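Local coordinates for hypothetical protein (PDB 4M8R) that is of unknown function but probably joins an N-terminal Ig-like domain to a WD40-like beta-propeller domain, at residues A[37-42]-A[94-99]; A[304-309]-A[327-332]; A[379-384]-A[397-402]. One frame throughout, in Å; residues are numbered along the deposited sequence.

Contact 1: A[37-42]-A[94-99]; sequences GFQEGD and LNRASE
Gly-37 starts the contact by turning its carbonyl O toward the Arg-96 guanidinium, 3.5 Å from Arg-96 NH1. Next comes Phe-38, whose ring edge meets the CD1 methyl of Leu-94, 3.8 Å from Phe-38 CE1; Val-13 touches both side chains. Gln-39 sends an extended chain across Arg-96 at about a right angle and lays its amide flat over one guanidinium face, the two planes 7° apart and Gln-39 CD 3.7 Å above, offset toward the rim. From Gln-39 to Asp-42 the backbone makes a type II turn with Gly-41 in it, which brings the Asp-42 carboxylate within reach of the Gln-39 backbone N, a weak bond to Asp-42 OD2 (3.1 Å). That carboxylate lies nearly coplanar with the guanidinium and forms a salt bridge at its edge, Asp-42 OD2 to Arg-96 NH1 at 2.6 Å, though both hydrogen bonds from NH1 are weak. Arg-96 reaches this place by bending at chi2 and chi3, and its NH2 is bonded to the carbonyl O of Leu-12. A buried carboxylate thus probably has its charge balanced by an arginine pinned at an edge and stacked on a face, tying the loop to the end of strand 88-96.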
loop_
_atom_site.group_PDB
_atom_site.type_symbol
_atom_site.label_atom_id
_atom_site.label_comp_id
_atom_site.label_asym_id
_atom_site.label_seq_id
_atom_site.Cartn_x
_atom_site.Cartn_y
_atom_site.Cartn_z
ATOM N N GLY A 37 -26.726 36.348 -17.198
ATOM C CA GLY A 37 -26.103 35.739 -18.375
ATOM C C GLY A 37 -25.897 34.232 -18.329
ATOM O O GLY A 37 -25.140 33.691 -19.130
ATOM N N PHE A 38 -26.571 33.540 -17.415
ATOM C CA PHE A 38 -26.518 32.079 -17.402
ATOM C C PHE A 38 -27.149 31.510 -18.664
ATOM O O PHE A 38 -27.998 32.154 -19.289
ATOM C CB PHE A 38 -27.206 31.517 -16.159
ATOM C CG PHE A 38 -26.476 31.821 -14.885
ATOM C CD1 PHE A 38 -25.445 31.000 -14.448
ATOM C CD2 PHE A 38 -26.807 32.934 -14.130
ATOM C CE1 PHE A 38 -24.767 31.283 -13.275
ATOM C CE2 PHE A 38 -26.134 33.218 -12.958
ATOM C CZ PHE A 38 -25.114 32.396 -12.528
ATOM N N GLN A 39 -26.727 30.301 -19.034
ATOM C CA GLN A 39 -27.161 29.673 -20.279
ATOM C C GLN A 39 -27.525 28.212 -20.063
ATOM O O GLN A 39 -27.031 27.574 -19.134
ATOM C CB GLN A 39 -26.061 29.776 -21.331
ATOM C CG GLN A 39 -25.621 31.201 -21.623
ATOM C CD GLN A 39 -24.748 31.316 -22.861
ATOM O OE1 GLN A 39 -24.423 30.319 -23.506
ATOM N NE2 GLN A 39 -24.369 32.543 -23.204
ATOM N N GLU A 40 -28.400 27.690 -20.923
ATOM C CA GLU A 40 -28.756 26.273 -20.898
ATOM C C GLU A 40 -27.488 25.460 -21.084
ATOM O O GLU A 40 -26.717 25.703 -22.014
ATOM C CB GLU A 40 -29.724 25.918 -22.031
ATOM C CG GLU A 40 -31.120 26.511 -21.919
ATOM C CD GLU A 40 -31.926 26.341 -23.202
ATOM O OE1 GLU A 40 -31.851 25.254 -23.822
ATOM O OE2 GLU A 40 -32.638 27.294 -23.594
ATOM N N GLY A 41 -27.262 24.511 -20.189
ATOM C CA GLY A 41 -26.098 23.645 -20.291
ATOM C C GLY A 41 -24.930 24.072 -19.424
ATOM O O GLY A 41 -23.974 23.313 -19.284
ATOM N N ASP A 42 -24.989 25.275 -18.851
ATOM C CA ASP A 42 -23.992 25.696 -17.868
ATOM C C ASP A 42 -23.952 24.671 -16.746
ATOM O O ASP A 42 -24.996 24.206 -16.287
ATOM C CB ASP A 42 -24.310 27.080 -17.286
ATOM C CG ASP A 42 -23.952 28.215 -18.232
ATOM O OD1 ASP A 42 -23.594 27.945 -19.394
ATOM O OD2 ASP A 42 -24.037 29.392 -17.817
ATOM N N LEU A 94 -18.470 28.356 -12.117
ATOM C CA LEU A 94 -19.373 28.208 -13.253
ATOM C C LEU A 94 -18.586 27.613 -14.417
ATOM O O LEU A 94 -17.521 28.115 -14.764
ATOM C CB LEU A 94 -19.947 29.557 -13.670
ATOM C CG LEU A 94 -21.017 29.506 -14.764
ATOM C CD1 LEU A 94 -22.227 28.713 -14.301
ATOM C CD2 LEU A 94 -21.422 30.914 -15.173
ATOM N N ASN A 95 -19.113 26.547 -15.010
ATOM C CA ASN A 95 -18.439 25.844 -16.101
ATOM C C ASN A 95 -19.276 25.925 -17.372
ATOM O O ASN A 95 -20.319 25.280 -17.470
ATOM C CB ASN A 95 -18.191 24.380 -15.699
ATOM C CG ASN A 95 -17.422 23.593 -16.749
ATOM O OD1 ASN A 95 -16.949 24.143 -17.743
ATOM N ND2 ASN A 95 -17.298 22.288 -16.529
ATOM N N ARG A 96 -18.824 26.734 -18.329
ATOM C CA ARG A 96 -19.475 26.842 -19.631
ATOM C C ARG A 96 -18.575 26.227 -20.698
ATOM O O ARG A 96 -17.689 26.899 -21.231
ATOM C CB ARG A 96 -19.801 28.313 -19.954
ATOM C CG ARG A 96 -20.405 28.538 -21.340
ATOM C CD ARG A 96 -21.665 29.386 -21.305
ATOM N NE ARG A 96 -21.403 30.816 -21.143
ATOM C CZ ARG A 96 -21.933 31.610 -20.211
ATOM N NH1 ARG A 96 -22.784 31.153 -19.296
ATOM N NH2 ARG A 96 -21.604 32.893 -20.199
ATOM N N ALA A 97 -18.818 24.953 -21.006
ATOM C CA ALA A 97 -17.999 24.189 -21.956
ATOM C C ALA A 97 -16.537 24.136 -21.485
ATOM O O ALA A 97 -16.247 23.564 -20.433
ATOM C CB ALA A 97 -18.130 24.764 -23.366
ATOM N N SER A 98 -15.624 24.735 -22.244
ATOM C CA SER A 98 -14.240 24.914 -21.802
ATOM C C SER A 98 -14.142 25.764 -20.510
ATOM O O SER A 98 -13.642 25.297 -19.479
ATOM C CB SER A 98 -13.428 25.566 -22.944
ATOM O OG SER A 98 -12.113 25.919 -22.545
ATOM N N GLU A 99 -14.676 26.982 -20.580
ATOM C CA GLU A 99 -14.366 28.061 -19.630
ATOM C C GLU A 99 -14.838 27.793 -18.199
ATOM O O GLU A 99 -15.859 27.144 -17.988
ATOM C CB GLU A 99 -15.000 29.387 -20.090
ATOM C CG GLU A 99 -14.821 29.768 -21.560
ATOM C CD GLU A 99 -13.444 30.319 -21.883
ATOM O OE1 GLU A 99 -12.489 30.040 -21.127
ATOM O OE2 GLU A 99 -13.321 31.036 -22.904
#

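Contact 2: A[304-309]-A[327-332]; sequences IIPFYF and VGYMIY. With EDO (1,2-ethanediol), chain H.
The ring of Phe-307 lies down over Gly-328, filling the hollow left where Gly-328 has no side chain. Its CG stands between the backbone N and the carbonyl carbon (chi1 64°), which carries the ring across to the partner strand. Gly-328 CA sits 4.1 Å from the ring centroid and 20° off the normal, a CH-pi contact over the face, while the amide N of Met-330 comes in at the ring edge. Gly-328 C lies over the same ring, 3.5 Å above the Phe-307 plane and offset toward the rim, so the ring and the glycine fit as bump and hollow. On the same face of the sheet, Ile-305 and the selenomethionine Met-330 run side by side; the bent chain of Met-330 brings CE back to within 3.8 Å of Ile-305 CD1.

Strands 303-310 and 325-333 are antiparallel neighbours in a four-stranded sheet of the kind that forms one blade of a beta-propeller, consistent with the WD40-like assignment. Ile-305 with Met-330 and Phe-307 with Gly-328 are the hydrogen-bonded pairs, each with two backbone bonds.

Turned the other way are Ile-304, Pro-306, Tyr-308, Val-327 and Tyr-329. Here the Tyr-329 ring leans across to the first strand: the CG2 branch of Ile-304 packs 3.4 Å from Tyr-329 CD1, and Pro-306 CG lies 3.9 Å from Tyr-329 CE1. Leu-272 and Pro-284, from strands 270-276 and 282-288, press on this ring too, and its hydroxyl is hydrogen-bonded to the carbonyl O of Leu-273. Farther along, Val-327 fits its CG1 methyl against CB of Tyr-308, whose ring heads away from the pair. A 1,2-ethanediol, probably from the crystallisation liquor, accepts a hydrogen bond through O2 from Tyr-308 N at 2.9 Å.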
loop_
_atom_site.group_PDB
_atom_site.type_symbol
_atom_site.label_atom_id
_atom_site.label_comp_id
_atom_site.label_asym_id
_atom_site.label_seq_id
_atom_site.Cartn_x
_atom_site.Cartn_y
_atom_site.Cartn_z
ATOM N N ILE A 304 -32.197 -22.653 -1.399
ATOM C CA ILE A 304 -30.760 -22.649 -1.632
ATOM C C ILE A 304 -30.271 -21.210 -1.692
ATOM O O ILE A 304 -30.774 -20.411 -2.483
ATOM C CB ILE A 304 -30.378 -23.367 -2.940
ATOM C CG1 ILE A 304 -30.847 -24.826 -2.907
ATOM C CG2 ILE A 304 -28.868 -23.316 -3.157
ATOM C CD1 ILE A 304 -30.565 -25.590 -4.181
ATOM N N ILE A 305 -29.295 -20.890 -0.848
ATOM C CA ILE A 305 -28.687 -19.570 -0.834
ATOM C C ILE A 305 -27.169 -19.727 -0.915
ATOM O O ILE A 305 -26.577 -20.401 -0.074
ATOM C CB ILE A 305 -29.042 -18.805 0.455
ATOM C CG1 ILE A 305 -30.561 -18.790 0.670
ATOM C CG2 ILE A 305 -28.496 -17.381 0.397
ATOM C CD1 ILE A 305 -30.983 -18.230 2.015
ATOM N N PRO A 306 -26.532 -19.105 -1.922
ATOM C CA PRO A 306 -25.076 -19.134 -1.960
ATOM C C PRO A 306 -24.467 -18.248 -0.873
ATOM O O PRO A 306 -25.079 -17.259 -0.470
ATOM C CB PRO A 306 -24.736 -18.564 -3.347
ATOM C CG PRO A 306 -26.024 -18.466 -4.090
ATOM C CD PRO A 306 -27.092 -18.350 -3.053
ATOM N N PHE A 307 -23.273 -18.600 -0.411
ATOM C CA PHE A 307 -22.564 -17.773 0.559
ATOM C C PHE A 307 -21.063 -17.820 0.342
ATOM O O PHE A 307 -20.558 -18.647 -0.413
ATOM C CB PHE A 307 -22.885 -18.229 1.984
ATOM C CG PHE A 307 -22.406 -19.620 2.296
ATOM C CD1 PHE A 307 -21.095 -19.843 2.692
ATOM C CD2 PHE A 307 -23.262 -20.703 2.192
ATOM C CE1 PHE A 307 -20.649 -21.122 2.976
ATOM C CE2 PHE A 307 -22.821 -21.983 2.479
ATOM C CZ PHE A 307 -21.516 -22.196 2.867
ATOM N N TYR A 308 -20.360 -16.913 1.012
ATOM C CA TYR A 308 -18.910 -16.971 1.080
ATOM C C TYR A 308 -18.414 -16.564 2.454
ATOM O O TYR A 308 -19.073 -15.801 3.152
ATOM C CB TYR A 308 -18.276 -16.078 0.012
ATOM C CG TYR A 308 -18.340 -14.594 0.289
ATOM C CD1 TYR A 308 -19.462 -13.843 -0.058
ATOM C CD2 TYR A 308 -17.262 -13.933 0.871
ATOM C CE1 TYR A 308 -19.515 -12.478 0.177
ATOM C CE2 TYR A 308 -17.302 -12.573 1.113
ATOM C CZ TYR A 308 -18.432 -11.850 0.770
ATOM O OH TYR A 308 -18.469 -10.501 1.021
ATOM N N PHE A 309 -17.257 -17.096 2.833
ATOM C CA PHE A 309 -16.494 -16.603 3.979
ATOM C C PHE A 309 -15.295 -15.828 3.446
ATOM O O PHE A 309 -14.536 -16.362 2.649
ATOM C CB PHE A 309 -15.948 -17.762 4.811
ATOM C CG PHE A 309 -16.983 -18.506 5.601
ATOM C CD1 PHE A 309 -17.689 -19.550 5.029
ATOM C CD2 PHE A 309 -17.213 -18.191 6.934
ATOM C CE1 PHE A 309 -18.628 -20.253 5.767
ATOM C CE2 PHE A 309 -18.152 -18.888 7.676
ATOM C CZ PHE A 309 -18.861 -19.923 7.092
ATOM N N VAL A 327 -16.319 -20.669 -0.422
ATOM C CA VAL A 327 -17.696 -20.429 -0.843
ATOM C C VAL A 327 -18.491 -21.717 -0.893
ATOM O O VAL A 327 -17.934 -22.806 -1.011
ATOM C CB VAL A 327 -17.770 -19.736 -2.219
ATOM C CG1 VAL A 327 -16.823 -18.544 -2.260
ATOM C CG2 VAL A 327 -17.456 -20.708 -3.345
ATOM N N GLY A 328 -19.807 -21.573 -0.824
ATOM C CA GLY A 328 -20.687 -22.718 -0.903
ATOM C C GLY A 328 -22.152 -22.358 -0.957
ATOM O O GLY A 328 -22.520 -21.209 -1.217
ATOM N N TYR A 329 -22.977 -23.370 -0.708
ATOM C CA TYR A 329 -24.423 -23.262 -0.759
ATOM C C TYR A 329 -25.024 -23.668 0.585
ATOM O O TYR A 329 -24.639 -24.690 1.159
ATOM C CB TYR A 329 -24.966 -24.206 -1.827
ATOM C CG TYR A 329 -24.828 -23.731 -3.259
ATOM C CD1 TYR A 329 -25.586 -22.668 -3.737
ATOM C CD2 TYR A 329 -23.986 -24.389 -4.156
ATOM C CE1 TYR A 329 -25.488 -22.249 -5.053
ATOM C CE2 TYR A 329 -23.884 -23.978 -5.476
ATOM C CZ TYR A 329 -24.638 -22.908 -5.919
ATOM O OH TYR A 329 -24.547 -22.497 -7.232
HETATM N N MSE A 330 -25.956 -22.857 1.084
HETATM C CA MSE A 330 -26.821 -23.261 2.189
HETATM C C MSE A 330 -27.950 -24.014 1.546
HETATM O O MSE A 330 -28.644 -23.469 0.692
HETATM C CB MSE A 330 -27.366 -22.057 2.955
HETATM C CG MSE A 330 -28.065 -22.442 4.263
HETATM SE SE MSE A 330 -29.849 -23.264 3.995
HETATM C CE MSE A 330 -30.747 -21.889 2.897
ATOM N N ILE A 331 -28.147 -25.272 1.942
ATOM C CA ILE A 331 -29.192 -26.112 1.362
ATOM C C ILE A 331 -30.208 -26.502 2.434
ATOM O O ILE A 331 -29.836 -27.077 3.457
ATOM C CB ILE A 331 -28.583 -27.374 0.715
ATOM C CG1 ILE A 331 -27.752 -26.964 -0.503
ATOM C CG2 ILE A 331 -29.674 -28.354 0.296
ATOM C CD1 ILE A 331 -26.798 -28.033 -0.982
ATOM N N TYR A 332 -31.483 -26.196 2.184
ATOM C CA TYR A 332 -32.552 -26.426 3.158
ATOM C C TYR A 332 -33.607 -27.399 2.645
ATOM O O TYR A 332 -34.096 -27.255 1.528
ATOM C CB TYR A 332 -33.224 -25.100 3.533
ATOM C CG TYR A 332 -34.509 -25.262 4.322
ATOM C CD1 TYR A 332 -34.481 -25.490 5.693
ATOM C CD2 TYR A 332 -35.749 -25.191 3.694
ATOM C CE1 TYR A 332 -35.651 -25.642 6.419
ATOM C CE2 TYR A 332 -36.925 -25.342 4.409
ATOM C CZ TYR A 332 -36.873 -25.569 5.771
ATOM O OH TYR A 332 -38.045 -25.724 6.480
HETATM C C1 EDO H . -24.197 -14.411 0.712
HETATM O O1 EDO H . -25.103 -13.344 0.416
HETATM C C2 EDO H . -23.072 -13.858 1.574
HETATM O O2 EDO H . -22.182 -14.898 2.005
#

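Contact 3: A[379-384]-A[397-402]; sequences IGTITV and DFDWNS
Backbone hydrogen bonds set the register between Ile-382 and Phe-398, a hydrogen-bonded antiparallel pair joined in both directions: Ile-382 N to Phe-398 O is 3.3 Å, and Phe-398 N to Ile-382 O is 3.1 Å. Two residues on from Phe-398, Trp-400 N gives a straight bond of 2.8 Å to Gly-380 O, approaching nearly along the C=O axis. Gly-380 has positive phi, which favours glycine.

The polar side chains lie on the face of Thr-381, Thr-383, Asp-397 and Asp-399. Thr-383 OG1 donates to Asp-397 OD1 at 2.5 Å, arriving on the syn side but 24° out of the carboxylate plane; the same hydroxyl is bonded to Trp-421 NE1. Asp-397 leans over to meet it, its CG beside the backbone N (chi1 -85°). At the strand end Asp-399 OD2 receives two bonds from Ser-402: the Ser-402 hydroxyl meets the anti lone pair of Asp-399 OD2, and the Ser-402 amide N comes from above the carboxylate plane, giving an Asx motif that fixes the turn leaving the strand. Thr-381 offers only its CG2 methyl to Asp-399, 3.6 Å from Asp-399 OD1.

Apolar contact belongs to the opposite face. Ile-382 and Phe-398 lie side by side, Ile-382 CG1 to Phe-398 CB 4.1 Å, and the Phe-398 ring leads off to meet the rings of Phe-361 and Trp-405.

Together these bonds join strands 381-387 and 394-399 as a beta hairpin, the two middle strands of a four-stranded antiparallel sheet such as makes a propeller blade.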
loop_
_atom_site.group_PDB
_atom_site.type_symbol
_atom_site.label_atom_id
_atom_site.label_comp_id
_atom_site.label_asym_id
_atom_site.label_seq_id
_atom_site.Cartn_x
_atom_site.Cartn_y
_atom_site.Cartn_z
ATOM N N ILE A 379 -13.320 -11.512 10.129
ATOM C CA ILE A 379 -12.815 -12.462 9.149
ATOM C C ILE A 379 -13.362 -13.848 9.467
ATOM O O ILE A 379 -13.517 -14.209 10.632
ATOM C CB ILE A 379 -11.271 -12.495 9.098
ATOM C CG1 ILE A 379 -10.667 -12.699 10.494
ATOM C CG2 ILE A 379 -10.739 -11.207 8.478
ATOM C CD1 ILE A 379 -9.190 -13.041 10.475
ATOM N N GLY A 380 -13.676 -14.605 8.423
ATOM C CA GLY A 380 -14.116 -15.988 8.568
ATOM C C GLY A 380 -15.435 -16.177 9.293
ATOM O O GLY A 380 -15.600 -17.148 10.029
ATOM N N THR A 381 -16.379 -15.263 9.088
ATOM C CA THR A 381 -17.714 -15.419 9.658
ATOM C C THR A 381 -18.796 -15.118 8.633
ATOM O O THR A 381 -18.573 -14.387 7.668
ATOM C CB THR A 381 -17.954 -14.510 10.885
ATOM O OG1 THR A 381 -18.064 -13.146 10.468
ATOM C CG2 THR A 381 -16.826 -14.642 11.898
ATOM N N ILE A 382 -19.964 -15.705 8.860
ATOM C CA ILE A 382 -21.184 -15.312 8.175
ATOM C C ILE A 382 -22.234 -14.998 9.222
ATOM O O ILE A 382 -22.164 -15.487 10.353
ATOM C CB ILE A 382 -21.714 -16.406 7.229
ATOM C CG1 ILE A 382 -21.940 -17.728 7.970
ATOM C CG2 ILE A 382 -20.748 -16.609 6.073
ATOM C CD1 ILE A 382 -22.647 -18.775 7.133
ATOM N N THR A 383 -23.195 -14.169 8.844
ATOM C CA THR A 383 -24.298 -13.829 9.715
ATOM C C THR A 383 -25.559 -14.357 9.081
ATOM O O THR A 383 -25.809 -14.129 7.900
ATOM C CB THR A 383 -24.392 -12.317 9.909
ATOM O OG1 THR A 383 -23.161 -11.849 10.480
ATOM C CG2 THR A 383 -25.553 -11.963 10.826
ATOM N N VAL A 384 -26.352 -15.066 9.876
ATOM C CA VAL A 384 -27.469 -15.841 9.364
ATOM C C VAL A 384 -28.753 -15.498 10.106
ATOM O O VAL A 384 -28.735 -15.264 11.313
ATOM C CB VAL A 384 -27.176 -17.345 9.505
ATOM C CG1 VAL A 384 -28.373 -18.178 9.077
ATOM C CG2 VAL A 384 -25.948 -17.714 8.685
ATOM N N ASP A 397 -24.076 -15.703 14.224
ATOM C CA ASP A 397 -22.808 -15.749 13.492
ATOM C C ASP A 397 -22.198 -17.142 13.580
ATOM O O ASP A 397 -22.195 -17.748 14.650
ATOM C CB ASP A 397 -21.795 -14.750 14.078
ATOM C CG ASP A 397 -21.940 -13.344 13.518
ATOM O OD1 ASP A 397 -22.794 -13.101 12.633
ATOM O OD2 ASP A 397 -21.179 -12.471 13.974
ATOM N N PHE A 398 -21.680 -17.640 12.463
ATOM C CA PHE A 398 -20.860 -18.847 12.469
ATOM C C PHE A 398 -19.408 -18.470 12.203
ATOM O O PHE A 398 -19.114 -17.801 11.213
ATOM C CB PHE A 398 -21.326 -19.832 11.405
ATOM C CG PHE A 398 -20.627 -21.158 11.473
ATOM C CD1 PHE A 398 -20.970 -22.085 12.449
ATOM C CD2 PHE A 398 -19.622 -21.479 10.572
ATOM C CE1 PHE A 398 -20.329 -23.310 12.518
ATOM C CE2 PHE A 398 -18.976 -22.701 10.636
ATOM C CZ PHE A 398 -19.332 -23.620 11.608
ATOM N N ASP A 399 -18.510 -18.901 13.085
ATOM C CA ASP A 399 -17.085 -18.616 12.949
ATOM C C ASP A 399 -16.382 -19.851 12.394
ATOM O O ASP A 399 -16.343 -20.898 13.045
ATOM C CB ASP A 399 -16.488 -18.209 14.302
ATOM C CG ASP A 399 -14.995 -17.954 14.230
ATOM O OD1 ASP A 399 -14.584 -16.986 13.564
ATOM O OD2 ASP A 399 -14.223 -18.722 14.839
ATOM N N TRP A 400 -15.831 -19.724 11.192
ATOM C CA TRP A 400 -15.180 -20.842 10.518
ATOM C C TRP A 400 -14.089 -21.509 11.360
ATOM O O TRP A 400 -13.961 -22.735 11.357
ATOM C CB TRP A 400 -14.573 -20.392 9.186
ATOM C CG TRP A 400 -13.865 -21.506 8.516
ATOM C CD1 TRP A 400 -12.530 -21.779 8.563
ATOM C CD2 TRP A 400 -14.462 -22.547 7.742
ATOM N NE1 TRP A 400 -12.253 -22.916 7.846
ATOM C CE2 TRP A 400 -13.423 -23.409 7.331
ATOM C CE3 TRP A 400 -15.773 -22.828 7.345
ATOM C CZ2 TRP A 400 -13.654 -24.532 6.544
ATOM C CZ3 TRP A 400 -16.003 -23.947 6.561
ATOM C CH2 TRP A 400 -14.947 -24.786 6.171
ATOM N N ASN A 401 -13.304 -20.705 12.072
ATOM C CA ASN A 401 -12.124 -21.213 12.776
ATOM C C ASN A 401 -12.461 -21.978 14.056
ATOM O O ASN A 401 -11.759 -22.922 14.409
ATOM C CB ASN A 401 -11.133 -20.080 13.065
ATOM C CG ASN A 401 -10.573 -19.455 11.791
ATOM O OD1 ASN A 401 -9.459 -19.772 11.374
ATOM N ND2 ASN A 401 -11.348 -18.572 11.164
ATOM N N SER A 402 -13.536 -21.580 14.734
ATOM C CA SER A 402 -14.003 -22.278 15.937
ATOM C C SER A 402 -15.171 -23.236 15.659
ATOM O O SER A 402 -15.554 -24.011 16.533
ATOM C CB SER A 402 -14.422 -21.267 17.004
ATOM O OG SER A 402 -15.562 -20.536 16.590
#

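In the fold
Along the chain the three contacts follow in series, each closing before the next opens. Contact 1 belongs to the N-terminal Ig-like range; contacts 2 and 3 both fall in the WD40-like range, on the other side of the chain's centre. The centres of contacts 1 and 2 are about 53 Å apart and those of contacts 1 and 3 about 54 Å, with no touch. Contacts 2 and 3, by contrast, have centres about 13 Å apart and sit in consecutive four-stranded sheets. Those sheets meet where Phe-309 packs on Gly-380 and Ile-382 and stands edge-to-face with Trp-400, as neighbouring propeller blades would. The wide separation is consistent with two distinct domains, contact 1 in one and contacts 2 and 3 in the other.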